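Local coordinates for protein Pre-mRNA-splicing factor SAD1 (Saccharomyces cerevisiae, PDB 4MSX) that promotes assembly of newly made U4 snRNA into the U4/U6 snRNP and is required for pre-mRNA splicing, at residues H120-L125 with Y131-N136. Residues are numbered along the deposited sequence; the frame is centred on the assembly and turned at random.
Sequences HVFLNL and YMLPQN
H120 and L133 grip each other twice just beyond the paired ends of the two strands. The L133 amide donates to H120 O, and the imidazole reaches back so that its ND1 gives a hydrogen to L133 O at 2.7 Å, in the carbonyl plane on a lone pair and nearly in the plane of the ring. With chi1 at -59°, CG of H120 stands beside its own backbone N, which turns the ring's edge to that carbonyl; P134, entered through a cis peptide bond, sets its CD against the same edge, 3.3 Å from ND1. The other ring nitrogen, NE2, is hydrogen-bonded to N118 OD1, so the rotation of the ring is fixed from two sides. Trimming the side chain back to alanine is likely to leave L133 O without the ring N-H and to open a gap beside P134 CD.

Further along, F122 and Y131 form an antiparallel hydrogen-bonded pair: F122 N to Y131 O, 2.9 Å, and Y131 N back to F122 O. L133 crosses F122 at about a right angle, its CD1 lying over one face of the phenyl ring 4.0 Å from the centroid, 18° off the normal, a CH-pi contact. On the opposite side of the sheet V121 and M132, a non-hydrogen-bonded pair, lie side by side, CG2 of V121 3.8 Å from SD of M132.

F122 also packs on C94 and H113, two of the zinc ligands, which puts its ring in the second shell of the metal. The whole is a beta hairpin, the third and fourth strands across the five-stranded antiparallel sheet of what is probably a degenerate UBP-type zinc finger, whose zinc is held here by a Cys2His2 set, C94, C97, H113 and H119.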
loop_
_atom_site.group_PDB
_atom_site.type_symbol
_atom_site.label_atom_id
_atom_site.label_comp_id
_atom_site.label_asym_id
_atom_site.label_seq_id
_atom_site.Cartn_x
_atom_site.Cartn_y
_atom_site.Cartn_z
ATOM N N HIS A 120 10.447 -27.683 19.118
ATOM C CA HIS A 120 11.900 -27.566 19.133
ATOM C C HIS A 120 12.530 -26.781 18.007
ATOM O O HIS A 120 13.741 -26.555 18.066
ATOM C CB HIS A 120 12.509 -28.998 19.177
ATOM C CG HIS A 120 12.048 -29.751 20.386
ATOM N ND1 HIS A 120 12.629 -29.570 21.623
ATOM C CD2 HIS A 120 11.000 -30.593 20.575
ATOM C CE1 HIS A 120 11.986 -30.306 22.523
ATOM N NE2 HIS A 120 11.000 -30.944 21.911
ATOM N N VAL A 121 11.735 -26.327 17.021
ATOM C CA VAL A 121 12.344 -25.593 15.865
ATOM C C VAL A 121 11.860 -24.119 15.896
ATOM O O VAL A 121 10.650 -23.900 15.948
ATOM C CB VAL A 121 11.899 -26.245 14.519
ATOM C CG1 VAL A 121 12.720 -25.673 13.310
ATOM C CG2 VAL A 121 12.061 -27.770 14.604
ATOM N N PHE A 122 12.804 -23.176 15.931
ATOM C CA PHE A 122 12.538 -21.765 16.098
ATOM C C PHE A 122 13.198 -20.962 14.959
ATOM O O PHE A 122 14.231 -21.373 14.394
ATOM C CB PHE A 122 13.108 -21.285 17.428
ATOM C CG PHE A 122 12.369 -21.880 18.601
ATOM C CD1 PHE A 122 12.634 -23.215 18.977
ATOM C CD2 PHE A 122 11.325 -21.177 19.226
ATOM C CE1 PHE A 122 11.903 -23.811 20.020
ATOM C CE2 PHE A 122 10.609 -21.726 20.277
ATOM C CZ PHE A 122 10.898 -23.060 20.699
ATOM N N LEU A 123 12.616 -19.796 14.672
ATOM C CA LEU A 123 13.232 -18.843 13.765
ATOM C C LEU A 123 13.544 -17.594 14.550
ATOM O O LEU A 123 12.651 -17.002 15.187
ATOM C CB LEU A 123 12.235 -18.519 12.604
ATOM C CG LEU A 123 12.746 -17.440 11.668
ATOM C CD1 LEU A 123 14.072 -17.837 10.881
ATOM C CD2 LEU A 123 11.639 -17.143 10.690
ATOM N N ASN A 124 14.775 -17.116 14.478
ATOM C CA ASN A 124 15.063 -15.831 15.101
ATOM C C ASN A 124 14.485 -14.755 14.180
ATOM O O ASN A 124 14.887 -14.718 13.022
ATOM C CB ASN A 124 16.586 -15.602 15.222
ATOM C CG ASN A 124 16.927 -14.317 15.946
ATOM O OD1 ASN A 124 16.447 -13.234 15.582
ATOM N ND2 ASN A 124 17.734 -14.421 17.010
ATOM N N LEU A 125 13.572 -13.919 14.667
ATOM C CA LEU A 125 12.829 -12.990 13.779
ATOM C C LEU A 125 13.664 -11.790 13.323
ATOM O O LEU A 125 13.250 -11.038 12.437
ATOM C CB LEU A 125 11.552 -12.478 14.452
ATOM C CG LEU A 125 10.513 -13.601 14.602
ATOM C CD1 LEU A 125 9.317 -13.125 15.380
ATOM C CD2 LEU A 125 10.112 -14.210 13.192
ATOM N N TYR A 131 16.979 -22.260 14.669
ATOM C CA TYR A 131 17.626 -22.894 15.830
ATOM C C TYR A 131 16.808 -24.053 16.307
ATOM O O TYR A 131 15.561 -24.037 16.253
ATOM C CB TYR A 131 17.781 -21.901 16.970
ATOM C CG TYR A 131 18.770 -20.835 16.674
ATOM C CD1 TYR A 131 20.121 -20.988 16.999
ATOM C CD2 TYR A 131 18.387 -19.683 15.986
ATOM C CE1 TYR A 131 21.055 -20.003 16.683
ATOM C CE2 TYR A 131 19.304 -18.697 15.685
ATOM C CZ TYR A 131 20.636 -18.862 16.016
ATOM O OH TYR A 131 21.536 -17.877 15.690
ATOM N N MET A 132 17.518 -25.047 16.838
ATOM C CA MET A 132 16.904 -26.135 17.556
ATOM C C MET A 132 17.050 -25.820 19.043
ATOM O O MET A 132 18.131 -25.416 19.500
ATOM C CB MET A 132 17.648 -27.446 17.263
ATOM C CG MET A 132 17.421 -27.994 15.880
ATOM S SD MET A 132 15.687 -28.455 15.634
ATOM C CE MET A 132 15.827 -29.421 14.112
ATOM N N LEU A 133 15.964 -25.978 19.773
ATOM C CA LEU A 133 15.977 -25.794 21.245
ATOM C C LEU A 133 15.290 -26.997 21.872
ATOM O O LEU A 133 14.253 -27.469 21.381
ATOM C CB LEU A 133 15.275 -24.478 21.667
ATOM C CG LEU A 133 15.865 -23.133 21.199
ATOM C CD1 LEU A 133 14.991 -21.918 21.650
ATOM C CD2 LEU A 133 17.274 -22.953 21.724
ATOM N N PRO A 134 15.827 -27.507 23.017
ATOM C CA PRO A 134 16.887 -26.963 23.880
ATOM C C PRO A 134 18.327 -27.273 23.446
ATOM O O PRO A 134 19.225 -26.818 24.161
ATOM C CB PRO A 134 16.610 -27.605 25.270
ATOM C CG PRO A 134 15.888 -28.889 24.985
ATOM C CD PRO A 134 15.125 -28.665 23.615
ATOM N N GLN A 135 18.554 -27.932 22.302
ATOM C CA GLN A 135 19.939 -28.187 21.867
ATOM C C GLN A 135 20.671 -26.866 21.825
ATOM O O GLN A 135 21.840 -26.796 22.124
ATOM C CB GLN A 135 20.021 -28.837 20.477
ATOM C CG GLN A 135 19.395 -30.214 20.347
ATOM C CD GLN A 135 17.875 -30.200 20.141
ATOM O OE1 GLN A 135 17.142 -29.222 20.499
ATOM N NE2 GLN A 135 17.375 -31.304 19.568
ATOM N N ASN A 136 19.976 -25.796 21.439
ATOM C CA ASN A 136 20.641 -24.501 21.218
ATOM C C ASN A 136 21.757 -24.539 20.152
ATOM O O ASN A 136 22.851 -24.004 20.351
ATOM C CB ASN A 136 21.171 -23.915 22.516
ATOM C CG ASN A 136 21.315 -22.419 22.444
ATOM O OD1 ASN A 136 21.325 -21.844 21.347
ATOM N ND2 ASN A 136 21.403 -21.762 23.607
#